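Local coordinates for F5/8 type C domain protein (Bacteroides ovatus, PDB 4ZRX) that probably hydrolyses alpha-L-fucosides with a TIM-barrel domain, and also carries an F5/8 type C domain of a kind that often binds sugars, at residues T107-H112 against L169-T174; R150-Y155 against N162-R167; E402-E407 against R427-P432. One frame throughout, in Å; residues are numbered along the deposited sequence.

Contact 1 of 3, residues T107-H112 against L169-T174; sequences TATTKH and LTELLT
T107 turns its hydroxyl to the far side from its own backbone N (chi1 -180°), and E171 reaches it with a chain extended beyond CG. The two side chains cross at about a right angle. The E171 carboxylate comes off the helix and meets the loop with both oxygens. T107 OG1 donates to E171 OE1 at 2.5 Å, a short bond, and uses the syn lone pair of that oxygen. A108 N donates to E171 OE2 at 3.0 Å. This bond is fairly straight, 163° at the hydrogen, and also falls on the syn side, 22° out of the carboxylate plane. OE1 has a second partner in the indole NE1 of W105.

The same T107 hydroxyl is an acceptor inside the loop. T109 N reaches T107 OG1 at 3.0 Å, which makes an ST turn. T109 OG1 gives it a second bond at 2.6 Å, and is itself bonded to Q168 of the helix. The contact fixes the loop after strand 91-97 to helix 158-174 of the TIM barrel.

T107 OG1 thus gives one bond and takes two. Its proton is committed to E171, and the bonds to both carboxylate oxygens should limit rotation of that group. Three donors around the carboxylate would probably favour its ionised form.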
ATOM      1  N   THR A 107     -14.054  -8.399 -26.884  1.00 23.87           N
ATOM      2  CA  THR A 107     -13.431  -9.687 -27.122  1.00 24.46           C
ATOM      3  C   THR A 107     -14.278 -10.560 -28.066  1.00 25.42           C
ATOM      4  O   THR A 107     -15.495 -10.565 -28.013  1.00 27.39           O
ATOM      5  CB  THR A 107     -13.216 -10.403 -25.798  1.00 23.22           C
ATOM      6  OG1 THR A 107     -12.597 -11.682 -25.985  1.00 23.84           O
ATOM      7  CG2 THR A 107     -14.490 -10.584 -25.006  1.00 23.10           C
ATOM      8  N   ALA A 108     -13.608 -11.372 -28.865  1.00 26.45           N
ATOM      9  CA  ALA A 108     -14.297 -12.386 -29.689  1.00 26.79           C
ATOM     10  C   ALA A 108     -14.750 -13.567 -28.824  1.00 26.82           C
ATOM     11  O   ALA A 108     -15.484 -14.434 -29.282  1.00 27.44           O
ATOM     12  CB  ALA A 108     -13.342 -12.903 -30.785  1.00 27.88           C
ATOM     13  N   THR A 109     -14.353 -13.616 -27.542  1.00 25.45           N
ATOM     14  CA  THR A 109     -14.538 -14.819 -26.732  1.00 25.07           C
ATOM     15  C   THR A 109     -15.884 -14.933 -26.028  1.00 25.35           C
ATOM     16  O   THR A 109     -16.292 -16.049 -25.643  1.00 26.53           O
ATOM     17  CB  THR A 109     -13.495 -14.938 -25.621  1.00 25.05           C
ATOM     18  OG1 THR A 109     -13.558 -13.783 -24.746  1.00 23.96           O
ATOM     19  CG2 THR A 109     -12.119 -15.072 -26.186  1.00 25.25           C
ATOM     20  N   THR A 110     -16.532 -13.804 -25.818  1.00 25.15           N
ATOM     21  CA  THR A 110     -17.768 -13.775 -24.996  1.00 25.04           C
ATOM     22  C   THR A 110     -18.551 -12.539 -25.334  1.00 25.10           C
ATOM     23  O   THR A 110     -17.986 -11.540 -25.801  1.00 26.66           O
ATOM     24  CB  THR A 110     -17.448 -13.829 -23.499  1.00 25.01           C
ATOM     25  OG1 THR A 110     -18.635 -13.764 -22.712  1.00 23.84           O
ATOM     26  CG2 THR A 110     -16.526 -12.699 -23.073  1.00 23.77           C
ATOM     27  N   LYS A 111     -19.867 -12.645 -25.146  1.00 25.48           N
ATOM     28  CA  LYS A 111     -20.785 -11.525 -25.212  1.00 25.31           C
ATOM     29  C   LYS A 111     -20.737 -10.650 -23.981  1.00 24.12           C
ATOM     30  O   LYS A 111     -21.275  -9.555 -24.003  1.00 24.22           O
ATOM     31  CB  LYS A 111     -22.238 -12.017 -25.387  1.00 26.32           C
ATOM     32  CG  LYS A 111     -22.506 -12.745 -26.666  1.00 28.51           C
ATOM     33  CD  LYS A 111     -23.950 -13.156 -26.708  1.00 30.17           C
ATOM     34  CE  LYS A 111     -24.219 -13.821 -28.023  1.00 32.05           C
ATOM     35  NZ  LYS A 111     -25.654 -14.154 -28.131  1.00 33.73           N
ATOM     36  N   HIS A 112     -20.104 -11.118 -22.914  1.00 23.71           N
ATOM     37  CA  HIS A 112     -20.136 -10.423 -21.644  1.00 23.25           C
ATOM     38  C   HIS A 112     -19.005  -9.393 -21.641  1.00 23.16           C
ATOM     39  O   HIS A 112     -17.944  -9.579 -21.015  1.00 22.87           O
ATOM     40  CB  HIS A 112     -20.005 -11.412 -20.505  1.00 23.86           C
ATOM     41  CG  HIS A 112     -20.423 -10.845 -19.200  1.00 24.22           C
ATOM     42  ND1 HIS A 112     -21.683 -10.320 -19.024  1.00 24.89           N
ATOM     43  CD2 HIS A 112     -19.802 -10.768 -17.999  1.00 23.63           C
ATOM     44  CE1 HIS A 112     -21.806  -9.923 -17.766  1.00 24.68           C
ATOM     45  NE2 HIS A 112     -20.672 -10.137 -17.144  1.00 23.70           N
ATOM     46  N   LEU A 169      -6.244 -13.326 -23.510  1.00 22.89           N
ATOM     47  CA  LEU A 169      -4.869 -12.846 -23.253  1.00 22.04           C
ATOM     48  C   LEU A 169      -4.200 -12.453 -24.528  1.00 22.71           C
ATOM     49  O   LEU A 169      -3.565 -11.459 -24.605  1.00 22.74           O
ATOM     50  CB  LEU A 169      -4.116 -13.909 -22.498  1.00 22.64           C
ATOM     51  CG  LEU A 169      -2.654 -13.636 -22.130  1.00 23.30           C
ATOM     52  CD1 LEU A 169      -2.583 -12.470 -21.168  1.00 22.59           C
ATOM     53  CD2 LEU A 169      -2.091 -14.912 -21.539  1.00 24.37           C
ATOM     54  N   THR A 170      -4.375 -13.261 -25.581  1.00 24.17           N
ATOM     55  CA  THR A 170      -3.805 -12.983 -26.891  1.00 24.20           C
ATOM     56  C   THR A 170      -4.377 -11.712 -27.459  1.00 23.67           C
ATOM     57  O   THR A 170      -3.660 -10.906 -27.964  1.00 23.86           O
ATOM     58  CB  THR A 170      -4.013 -14.178 -27.833  1.00 26.30           C
ATOM     59  OG1 THR A 170      -3.365 -15.338 -27.277  1.00 26.40           O
ATOM     60  CG2 THR A 170      -3.500 -13.884 -29.249  1.00 27.32           C
ATOM     61  N   GLU A 171      -5.669 -11.455 -27.281  1.00 23.29           N
ATOM     62  CA  GLU A 171      -6.188 -10.170 -27.756  1.00 23.48           C
ATOM     63  C   GLU A 171      -5.499  -8.984 -27.063  1.00 22.73           C
ATOM     64  O   GLU A 171      -5.048  -7.977 -27.699  1.00 23.06           O
ATOM     65  CB  GLU A 171      -7.706 -10.096 -27.527  1.00 23.31           C
ATOM     66  CG  GLU A 171      -8.464 -11.025 -28.414  1.00 24.52           C
ATOM     67  CD  GLU A 171      -9.904 -11.252 -28.008  1.00 25.28           C
ATOM     68  OE1 GLU A 171     -10.283 -11.029 -26.791  1.00 24.86           O
ATOM     69  OE2 GLU A 171     -10.663 -11.719 -28.929  1.00 26.30           O
ATOM     70  N   LEU A 172      -5.426  -9.081 -25.741  1.00 22.39           N
ATOM     71  CA  LEU A 172      -4.854  -8.003 -24.937  1.00 21.21           C
ATOM     72  C   LEU A 172      -3.394  -7.750 -25.235  1.00 21.43           C
ATOM     73  O   LEU A 172      -2.943  -6.614 -25.151  1.00 20.46           O
ATOM     74  CB  LEU A 172      -5.085  -8.260 -23.427  1.00 20.66           C
ATOM     75  CG  LEU A 172      -6.538  -8.255 -22.932  1.00 21.25           C
ATOM     76  CD1 LEU A 172      -6.619  -8.676 -21.511  1.00 21.41           C
ATOM     77  CD2 LEU A 172      -7.093  -6.869 -23.097  1.00 21.15           C
ATOM     78  N   LEU A 173      -2.698  -8.817 -25.604  1.00 22.39           N
ATOM     79  CA  LEU A 173      -1.263  -8.733 -25.834  1.00 24.18           C
ATOM     80  C   LEU A 173      -0.874  -8.536 -27.297  1.00 25.20           C
ATOM     81  O   LEU A 173       0.315  -8.459 -27.605  1.00 24.92           O
ATOM     82  CB  LEU A 173      -0.586  -9.977 -25.267  1.00 25.94           C
ATOM     83  CG  LEU A 173      -0.732 -10.217 -23.752  1.00 26.35           C
ATOM     84  CD1 LEU A 173       0.210 -11.293 -23.322  1.00 27.90           C
ATOM     85  CD2 LEU A 173      -0.580  -9.045 -22.892  1.00 26.05           C
ATOM     86  N   THR A 174      -1.863  -8.496 -28.187  1.00 25.56           N
ATOM     87  CA  THR A 174      -1.665  -8.312 -29.642  1.00 27.18           C
ATOM     88  C   THR A 174      -2.123  -6.932 -30.095  1.00 27.36           C
ATOM     89  O   THR A 174      -1.388  -6.179 -30.790  1.00 28.45           O
ATOM     90  CB  THR A 174      -2.400  -9.371 -30.398  1.00 28.70           C
ATOM     91  OG1 THR A 174      -1.882 -10.663 -30.048  1.00 28.45           O
ATOM     92  CG2 THR A 174      -2.245  -9.148 -31.974  1.00 30.72           C
TER

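Contact 2 of 3, residues R150-Y155 against N162-R167; sequences RNAECY and NDFFIR
The F164 ring has A152 and C154 on the same side of its plane, and both approach it obliquely. C154 SG is 4.3 Å from the ring centroid, 30° off the ring normal. It lies near the root of the side chain, with SG to F164 CB at 3.8 Å. A152 CB meets the outer end of the ring instead, 3.9 Å from F164 CE2 and about as far from CZ. T109, from the loop after strand 91-97, lies on the other side of the ring plane.

Torsions explain the fit. With CG anti to N (chi1 173°), the F164 ring is carried off helix 158-174 to the turn, where its CE2 and CZ meet A152. C154 puts its sulfur between its backbone N and carbonyl carbon (chi1 68°), which brings SG close to the ring near CG.

A152 and C154 belong to one type I beta turn, from A152 to Y155. It is closed by Y155 N to A152 O at 3.1 Å. D149 OD1 accepts from N151 N and A152 N and holds the entry to the turn. Y155 OH is bonded to Y199 and N188. The turn lies between strand 140-145 and helix 158-174, so the contact folds a barrel loop back on the helix that follows it.

A serine in place of F164 would remove the ring, and would probably leave A152 CB and C154 SG without this ring to pack on and open a gap beneath the turn.

The pairing is apolar, with one Cys sulfur-aromatic contact. It rests on shape and on the polarisable sulfur and ring. The directional bonds that set the turn come from its own backbone and from D149.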
ATOM      1  N   ARG A 150     -16.320 -15.633 -13.096  1.00 21.44           N
ATOM      2  CA  ARG A 150     -17.573 -16.095 -12.565  1.00 22.82           C
ATOM      3  C   ARG A 150     -18.684 -16.034 -13.617  1.00 23.41           C
ATOM      4  O   ARG A 150     -19.801 -16.419 -13.307  1.00 25.27           O
ATOM      5  CB  ARG A 150     -17.969 -15.206 -11.381  1.00 22.91           C
ATOM      6  CG  ARG A 150     -16.924 -15.277 -10.256  1.00 23.70           C
ATOM      7  CD  ARG A 150     -17.297 -14.329  -9.132  1.00 24.63           C
ATOM      8  NE  ARG A 150     -18.236 -14.960  -8.198  1.00 27.18           N
ATOM      9  CZ  ARG A 150     -18.555 -14.456  -6.997  1.00 28.51           C
ATOM     10  NH1 ARG A 150     -18.121 -13.285  -6.592  1.00 28.60           N
ATOM     11  NH2 ARG A 150     -19.359 -15.149  -6.210  1.00 32.42           N
ATOM     12  N   ASN A 151     -18.417 -15.513 -14.801  1.00 23.47           N
ATOM     13  CA  ASN A 151     -19.435 -15.423 -15.856  1.00 24.33           C
ATOM     14  C   ASN A 151     -19.274 -16.540 -16.854  1.00 26.15           C
ATOM     15  O   ASN A 151     -20.257 -17.197 -17.233  1.00 27.77           O
ATOM     16  CB  ASN A 151     -19.342 -14.120 -16.588  1.00 23.30           C
ATOM     17  CG  ASN A 151     -20.307 -14.051 -17.770  1.00 24.03           C
ATOM     18  OD1 ASN A 151     -19.974 -14.413 -18.914  1.00 23.89           O
ATOM     19  ND2 ASN A 151     -21.537 -13.634 -17.477  1.00 24.06           N
ATOM     20  N   ALA A 152     -18.058 -16.790 -17.281  1.00 26.53           N
ATOM     21  CA  ALA A 152     -17.793 -17.718 -18.357  1.00 27.10           C
ATOM     22  C   ALA A 152     -18.331 -19.129 -18.063  1.00 29.88           C
ATOM     23  O   ALA A 152     -17.949 -19.774 -17.085  1.00 28.65           O
ATOM     24  CB  ALA A 152     -16.316 -17.779 -18.681  1.00 27.31           C
ATOM     25  N   GLU A 153     -19.179 -19.626 -18.972  1.00 32.92           N
ATOM     26  CA  GLU A 153     -19.777 -20.924 -18.774  1.00 35.99           C
ATOM     27  C   GLU A 153     -18.709 -22.000 -18.713  1.00 35.54           C
ATOM     28  O   GLU A 153     -18.882 -22.983 -18.011  1.00 35.06           O
ATOM     29  CB  GLU A 153     -20.726 -21.211 -19.933  1.00 40.50           C
ATOM     30  CG  GLU A 153     -21.456 -22.534 -19.884  1.00 46.27           C
ATOM     31  CD  GLU A 153     -22.389 -22.720 -21.086  1.00 51.50           C
ATOM     32  OE1 GLU A 153     -22.377 -21.840 -22.007  1.00 55.38           O
ATOM     33  OE2 GLU A 153     -23.131 -23.741 -21.119  1.00 53.81           O
ATOM     34  N   CYS A 154     -17.608 -21.814 -19.455  1.00 34.61           N
ATOM     35  CA  CYS A 154     -16.603 -22.864 -19.559  1.00 34.78           C
ATOM     36  C   CYS A 154     -15.623 -22.853 -18.392  1.00 34.30           C
ATOM     37  O   CYS A 154     -14.770 -23.730 -18.334  1.00 33.52           O
ATOM     38  CB  CYS A 154     -15.864 -22.807 -20.902  1.00 35.41           C
ATOM     39  SG  CYS A 154     -14.788 -21.328 -21.081  1.00 34.65           S
ATOM     40  N   TYR A 155     -15.730 -21.866 -17.467  1.00 33.66           N
ATOM     41  CA  TYR A 155     -14.865 -21.857 -16.275  1.00 32.32           C
ATOM     42  C   TYR A 155     -15.056 -23.132 -15.467  1.00 34.60           C
ATOM     43  O   TYR A 155     -16.172 -23.468 -15.098  1.00 35.92           O
ATOM     44  CB  TYR A 155     -15.118 -20.655 -15.349  1.00 30.13           C
ATOM     45  CG  TYR A 155     -14.105 -20.572 -14.226  1.00 29.06           C
ATOM     46  CD1 TYR A 155     -12.817 -20.063 -14.461  1.00 27.69           C
ATOM     47  CD2 TYR A 155     -14.406 -21.009 -12.944  1.00 27.94           C
ATOM     48  CE1 TYR A 155     -11.890 -19.967 -13.441  1.00 27.10           C
ATOM     49  CE2 TYR A 155     -13.496 -20.948 -11.950  1.00 28.55           C
ATOM     50  CZ  TYR A 155     -12.211 -20.434 -12.184  1.00 27.65           C
ATOM     51  OH  TYR A 155     -11.290 -20.394 -11.162  1.00 26.31           O
ATOM     52  N   ASN A 162      -8.980 -22.808 -20.317  1.00 31.25           N
ATOM     53  CA  ASN A 162      -7.610 -22.446 -20.608  1.00 30.68           C
ATOM     54  C   ASN A 162      -7.483 -21.885 -21.997  1.00 32.21           C
ATOM     55  O   ASN A 162      -6.848 -20.864 -22.193  1.00 31.18           O
ATOM     56  CB  ASN A 162      -6.675 -23.618 -20.360  1.00 32.96           C
ATOM     57  CG  ASN A 162      -6.430 -23.860 -18.870  1.00 32.81           C
ATOM     58  OD1 ASN A 162      -6.351 -22.912 -18.080  1.00 33.22           O
ATOM     59  ND2 ASN A 162      -6.231 -25.097 -18.498  1.00 34.01           N
ATOM     60  N   ASP A 163      -8.128 -22.518 -22.992  1.00 31.96           N
ATOM     61  CA  ASP A 163      -8.108 -21.988 -24.370  0.50 32.92           C
ATOM     62  C   ASP A 163      -8.749 -20.613 -24.434  1.00 30.50           C
ATOM     63  O   ASP A 163      -8.248 -19.715 -25.122  1.00 31.01           O
ATOM     64  CB  ASP A 163      -8.870 -22.936 -25.340  0.50 35.39           C
ATOM     65  CG  ASP A 163      -8.926 -22.414 -26.793  0.50 37.15           C
ATOM     66  OD1 ASP A 163      -7.937 -22.622 -27.539  0.50 40.93           O
ATOM     67  OD2 ASP A 163      -9.968 -21.858 -27.220  0.50 37.43           O
ATOM     68  N   PHE A 164      -9.883 -20.484 -23.769  1.00 28.52           N
ATOM     69  CA  PHE A 164     -10.675 -19.238 -23.714  1.00 27.43           C
ATOM     70  C   PHE A 164      -9.822 -18.099 -23.130  1.00 25.48           C
ATOM     71  O   PHE A 164      -9.768 -16.995 -23.670  1.00 25.35           O
ATOM     72  CB  PHE A 164     -11.900 -19.558 -22.806  1.00 27.63           C
ATOM     73  CG  PHE A 164     -12.803 -18.363 -22.458  1.00 27.30           C
ATOM     74  CD1 PHE A 164     -13.855 -17.992 -23.273  1.00 28.64           C
ATOM     75  CD2 PHE A 164     -12.594 -17.657 -21.295  1.00 26.70           C
ATOM     76  CE1 PHE A 164     -14.692 -16.916 -22.902  1.00 27.40           C
ATOM     77  CE2 PHE A 164     -13.390 -16.662 -20.933  1.00 25.79           C
ATOM     78  CZ  PHE A 164     -14.426 -16.254 -21.747  1.00 26.95           C
ATOM     79  N   PHE A 165      -9.169 -18.428 -22.045  1.00 24.12           N
ATOM     80  CA  PHE A 165      -8.260 -17.500 -21.345  1.00 24.21           C
ATOM     81  C   PHE A 165      -7.121 -17.071 -22.224  1.00 24.21           C
ATOM     82  O   PHE A 165      -6.821 -15.897 -22.317  1.00 23.36           O
ATOM     83  CB  PHE A 165      -7.769 -18.106 -20.064  1.00 24.33           C
ATOM     84  CG  PHE A 165      -7.117 -17.083 -19.098  1.00 23.56           C
ATOM     85  CD1 PHE A 165      -7.918 -16.266 -18.307  1.00 23.35           C
ATOM     86  CD2 PHE A 165      -5.757 -16.923 -19.066  1.00 24.07           C
ATOM     87  CE1 PHE A 165      -7.350 -15.342 -17.458  1.00 22.40           C
ATOM     88  CE2 PHE A 165      -5.165 -16.012 -18.194  1.00 23.88           C
ATOM     89  CZ  PHE A 165      -5.990 -15.208 -17.392  1.00 22.82           C
ATOM     90  N   ILE A 166      -6.506 -18.027 -22.941  1.00 25.65           N
ATOM     91  CA  ILE A 166      -5.437 -17.672 -23.839  1.00 26.34           C
ATOM     92  C   ILE A 166      -5.975 -16.797 -24.935  1.00 26.13           C
ATOM     93  O   ILE A 166      -5.270 -15.912 -25.392  1.00 26.41           O
ATOM     94  CB  ILE A 166      -4.712 -18.967 -24.403  1.00 29.46           C
ATOM     95  CG1 ILE A 166      -3.892 -19.570 -23.261  1.00 30.39           C
ATOM     96  CG2 ILE A 166      -3.808 -18.629 -25.586  1.00 30.59           C
ATOM     97  CD1 ILE A 166      -3.332 -20.949 -23.560  1.00 32.70           C
ATOM     98  N   ARG A 167      -7.202 -17.064 -25.439  1.00 26.77           N
ATOM     99  CA  ARG A 167      -7.709 -16.202 -26.500  0.50 26.56           C
ATOM    100  C   ARG A 167      -7.922 -14.792 -25.996  1.00 25.44           C
ATOM    101  O   ARG A 167      -7.565 -13.848 -26.691  1.00 25.58           O
ATOM    102  CB  ARG A 167      -8.965 -16.756 -27.166  0.50 27.42           C
ATOM    103  CG  ARG A 167      -8.620 -17.810 -28.142  0.50 28.91           C
ATOM    104  CD  ARG A 167      -9.880 -18.560 -28.566  0.50 29.85           C
ATOM    105  NE  ARG A 167     -10.968 -17.707 -29.068  0.50 29.82           N
ATOM    106  CZ  ARG A 167     -12.250 -17.833 -28.691  0.50 30.33           C
ATOM    107  NH1 ARG A 167     -12.594 -18.702 -27.753  0.50 30.21           N
ATOM    108  NH2 ARG A 167     -13.185 -17.070 -29.233  0.50 30.03           N
TER

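Contact 3 of 3, residues E402-E407 against R427-P432; sequences EAFTVE and RMLRFP
F404 and L429 point at each other from opposite directions across the interior of a beta sandwich. Two antiparallel four-stranded sheets face each other here, one holding strand 401-410 and the other strand 427-431. The local strand axes are 10.3 Å apart and cross at -45°, so this is side-chain packing between sheets and not strand pairing.

L429 comes in with its CD1 branch, which is 3.6 Å from F404 CE2. It meets the ring obliquely. The same methyl also reaches V406, whose side chain crosses that of L429 at a slant, with CG2 to CD1 at 3.9 Å. V406 CG2 itself sits at the F404 ring edge, in the ring plane. One L429 methyl therefore serves two residues of the opposite strand. L429 was modelled in two conformers, and these distances hold for one of them.

R427 uses only its aliphatic part on the ring. Its CG lies at the edge of the ring, 4.0 Å from F404 CZ. The guanidinium plane is turned 82° from the ring plane, so the two are not stacked. I443 and L391, from the two sheets, also touch F404 and help to bury it.

The bend of R427 at chi2 lays its guanidinium beside L429 on the same strand. Its side chain also touches E236 and Y321 in loops outside the sandwich. R427 NH1 makes a weak bond to M428 O on its own strand, 2.8 Å long but bent to 129° at the hydrogen.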
ATOM      1  N   GLU A 402      22.788  -8.028   4.841  1.00 16.22           N
ATOM      2  CA  GLU A 402      21.974  -8.635   5.878  1.00 16.33           C
ATOM      3  C   GLU A 402      21.768  -7.778   7.133  1.00 15.76           C
ATOM      4  O   GLU A 402      20.754  -7.943   7.813  1.00 16.38           O
ATOM      5  CB  GLU A 402      22.542  -9.958   6.271  1.00 17.17           C
ATOM      6  CG  GLU A 402      22.511 -10.960   5.161  1.00 18.52           C
ATOM      7  CD  GLU A 402      23.253 -12.241   5.488  1.00 20.11           C
ATOM      8  OE1 GLU A 402      24.428 -12.103   5.915  1.00 21.56           O
ATOM      9  OE2 GLU A 402      22.684 -13.407   5.338  1.00 21.91           O
ATOM     10  N   ALA A 403      22.719  -6.904   7.454  1.00 15.99           N
ATOM     11  CA  ALA A 403      22.563  -5.938   8.556  1.00 16.13           C
ATOM     12  C   ALA A 403      23.472  -4.755   8.348  1.00 16.45           C
ATOM     13  O   ALA A 403      24.604  -4.910   7.862  1.00 17.20           O
ATOM     14  CB  ALA A 403      22.902  -6.603   9.888  1.00 17.62           C
ATOM     15  N   PHE A 404      22.983  -3.564   8.685  1.00 16.33           N
ATOM     16  CA  PHE A 404      23.785  -2.376   8.473  1.00 16.85           C
ATOM     17  C   PHE A 404      23.367  -1.321   9.504  1.00 16.22           C
ATOM     18  O   PHE A 404      22.289  -1.366  10.078  1.00 15.80           O
ATOM     19  CB  PHE A 404      23.665  -1.792   7.050  1.00 16.57           C
ATOM     20  CG  PHE A 404      22.336  -1.253   6.729  1.00 16.73           C
ATOM     21  CD1 PHE A 404      21.306  -2.085   6.236  1.00 16.78           C
ATOM     22  CD2 PHE A 404      22.083   0.091   6.847  1.00 17.75           C
ATOM     23  CE1 PHE A 404      20.073  -1.553   5.957  1.00 16.73           C
ATOM     24  CE2 PHE A 404      20.861   0.634   6.544  1.00 17.99           C
ATOM     25  CZ  PHE A 404      19.813  -0.230   6.103  1.00 17.59           C
ATOM     26  N   THR A 405      24.265  -0.359   9.687  1.00 16.34           N
ATOM     27  CA  THR A 405      24.108   0.762  10.569  1.00 16.78           C
ATOM     28  C   THR A 405      24.484   2.042   9.842  1.00 16.70           C
ATOM     29  O   THR A 405      25.404   2.025   9.042  1.00 16.85           O
ATOM     30  CB  THR A 405      25.045   0.582  11.796  1.00 18.13           C
ATOM     31  OG1 THR A 405      24.690  -0.662  12.424  1.00 18.57           O
ATOM     32  CG2 THR A 405      24.844   1.736  12.816  1.00 19.02           C
ATOM     33  N   VAL A 406      23.778   3.141  10.138  1.00 17.03           N
ATOM     34  CA  VAL A 406      24.055   4.449   9.604  1.00 17.33           C
ATOM     35  C   VAL A 406      24.233   5.446  10.751  1.00 17.72           C
ATOM     36  O   VAL A 406      23.472   5.470  11.701  1.00 16.94           O
ATOM     37  CB  VAL A 406      22.931   4.985   8.709  1.00 17.29           C
ATOM     38  CG1 VAL A 406      23.329   6.198   8.065  1.00 18.70           C
ATOM     39  CG2 VAL A 406      22.535   3.916   7.655  1.00 17.37           C
ATOM     40  N   GLU A 407      25.338   6.222  10.638  1.00 17.47           N
ATOM     41  CA  GLU A 407      25.695   7.246  11.592  1.00 18.23           C
ATOM     42  C   GLU A 407      25.906   8.567  10.878  1.00 18.24           C
ATOM     43  O   GLU A 407      26.224   8.596   9.708  1.00 17.43           O
ATOM     44  CB  GLU A 407      26.971   6.837  12.335  1.00 19.72           C
ATOM     45  CG  GLU A 407      26.764   5.575  13.120  1.00 20.71           C
ATOM     46  CD  GLU A 407      28.054   4.895  13.508  1.00 23.23           C
ATOM     47  OE1 GLU A 407      29.148   5.185  12.945  1.00 24.90           O
ATOM     48  OE2 GLU A 407      27.974   4.039  14.383  1.00 24.52           O
ATOM     49  N   ARG A 427      16.401   0.966   0.045  1.00 14.94           N
ATOM     50  CA  ARG A 427      15.964   0.956   1.428  1.00 14.29           C
ATOM     51  C   ARG A 427      16.110   2.378   1.956  1.00 15.18           C
ATOM     52  O   ARG A 427      17.166   3.035   1.729  1.00 14.93           O
ATOM     53  CB  ARG A 427      16.826   0.034   2.240  1.00 15.30           C
ATOM     54  CG  ARG A 427      16.543   0.009   3.763  1.00 16.32           C
ATOM     55  CD  ARG A 427      15.150  -0.454   4.099  1.00 17.35           C
ATOM     56  NE  ARG A 427      15.058  -0.972   5.476  1.00 18.83           N
ATOM     57  CZ  ARG A 427      14.552  -0.328   6.525  1.00 18.98           C
ATOM     58  NH1 ARG A 427      13.949   0.848   6.465  1.00 20.32           N
ATOM     59  NH2 ARG A 427      14.547  -0.965   7.686  1.00 20.17           N
HETATM   60  N   MSE A 428      15.054   2.868   2.588  1.00 14.80           N
HETATM   61  CA  MSE A 428      15.077   4.193   3.184  0.80 16.17           C
HETATM   62  C   MSE A 428      14.836   4.109   4.679  1.00 15.96           C
HETATM   63  O   MSE A 428      14.047   3.284   5.155  1.00 15.08           O
HETATM   64  CB  MSE A 428      14.111   5.143   2.529  0.80 17.58           C
HETATM   65  CG  MSE A 428      14.473   5.334   1.102  0.80 19.22           C
HETATM   66 SE   MSE A 428      13.565   6.697   0.053  0.60 24.82          SE
HETATM   67  CE  MSE A 428      12.052   5.693  -0.508  0.80 22.04           C
ATOM     68  N   LEU A 429      15.545   4.969   5.392  1.00 17.20           N
ATOM     69  CA  LEU A 429      15.489   5.069   6.858  0.50 17.45           C
ATOM     70  C   LEU A 429      15.155   6.473   7.247  1.00 17.72           C
ATOM     71  O   LEU A 429      15.771   7.428   6.741  1.00 17.97           O
ATOM     72  CB  LEU A 429      16.844   4.712   7.450  0.50 18.48           C
ATOM     73  CG  LEU A 429      17.255   3.255   7.400  0.50 19.18           C
ATOM     74  CD1 LEU A 429      18.720   3.181   7.813  0.50 19.64           C
ATOM     75  CD2 LEU A 429      16.325   2.424   8.296  0.50 19.31           C
ATOM     76  N   ARG A 430      14.177   6.631   8.123  1.00 16.96           N
ATOM     77  CA  ARG A 430      13.790   7.889   8.642  1.00 17.95           C
ATOM     78  C   ARG A 430      14.159   7.970  10.133  1.00 18.73           C
ATOM     79  O   ARG A 430      14.100   6.978  10.879  1.00 18.72           O
ATOM     80  CB  ARG A 430      12.298   8.137   8.430  1.00 19.28           C
ATOM     81  CG  ARG A 430      11.958   8.370   6.964  1.00 19.94           C
ATOM     82  CD  ARG A 430      10.542   8.822   6.731  1.00 20.14           C
ATOM     83  NE  ARG A 430       9.557   7.790   7.067  1.00 20.24           N
ATOM     84  CZ  ARG A 430       8.236   8.002   7.095  1.00 21.61           C
ATOM     85  NH1 ARG A 430       7.729   9.223   6.883  1.00 21.98           N
ATOM     86  NH2 ARG A 430       7.402   7.013   7.342  1.00 21.08           N
ATOM     87  N   PHE A 431      14.430   9.180  10.593  1.00 18.90           N
ATOM     88  CA  PHE A 431      14.899   9.385  11.962  1.00 19.53           C
ATOM     89  C   PHE A 431      14.740  10.838  12.338  1.00 20.90           C
ATOM     90  O   PHE A 431      14.543  11.672  11.474  1.00 20.45           O
ATOM     91  CB  PHE A 431      16.378   8.975  12.108  1.00 19.66           C
ATOM     92  CG  PHE A 431      17.270   9.516  11.044  1.00 19.76           C
ATOM     93  CD1 PHE A 431      17.889  10.709  11.191  1.00 20.46           C
ATOM     94  CD2 PHE A 431      17.504   8.771   9.884  1.00 18.27           C
ATOM     95  CE1 PHE A 431      18.719  11.196  10.197  1.00 20.86           C
ATOM     96  CE2 PHE A 431      18.354   9.271   8.875  1.00 19.81           C
ATOM     97  CZ  PHE A 431      18.922  10.489   9.020  1.00 19.54           C
ATOM     98  N   PRO A 432      14.879  11.176  13.619  1.00 22.41           N
ATOM     99  CA  PRO A 432      14.725  12.610  13.970  1.00 23.58           C
ATOM    100  C   PRO A 432      15.834  13.446  13.354  1.00 22.87           C
ATOM    101  O   PRO A 432      16.992  12.999  13.351  1.00 22.87           O
ATOM    102  CB  PRO A 432      14.829  12.633  15.519  1.00 24.89           C
ATOM    103  CG  PRO A 432      14.471  11.233  15.918  1.00 25.15           C
ATOM    104  CD  PRO A 432      14.947  10.304  14.812  1.00 23.65           C
TER

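Overall arrangement
Contacts 1 and 2 are neighbours, with centres about 10 Å apart. Both use helix 158-174 of the TIM barrel, and along the chain contact 2 falls wholly between the two segments of contact 1. They touch directly, T109 O of contact 1 lying 3.3 Å from F164 CE1 of contact 2. Their loops follow strands 91-97 and 140-145, and so lie at the C-terminal ends of barrel strands, the side where TIM-barrel enzymes carry their active sites and probably this one too. Contact 3 is separate. It lies in the beta sandwich on the opposite side of the chain's centre, about 48 Å from either of the others between centres and at least about 30 Å between nearest atoms.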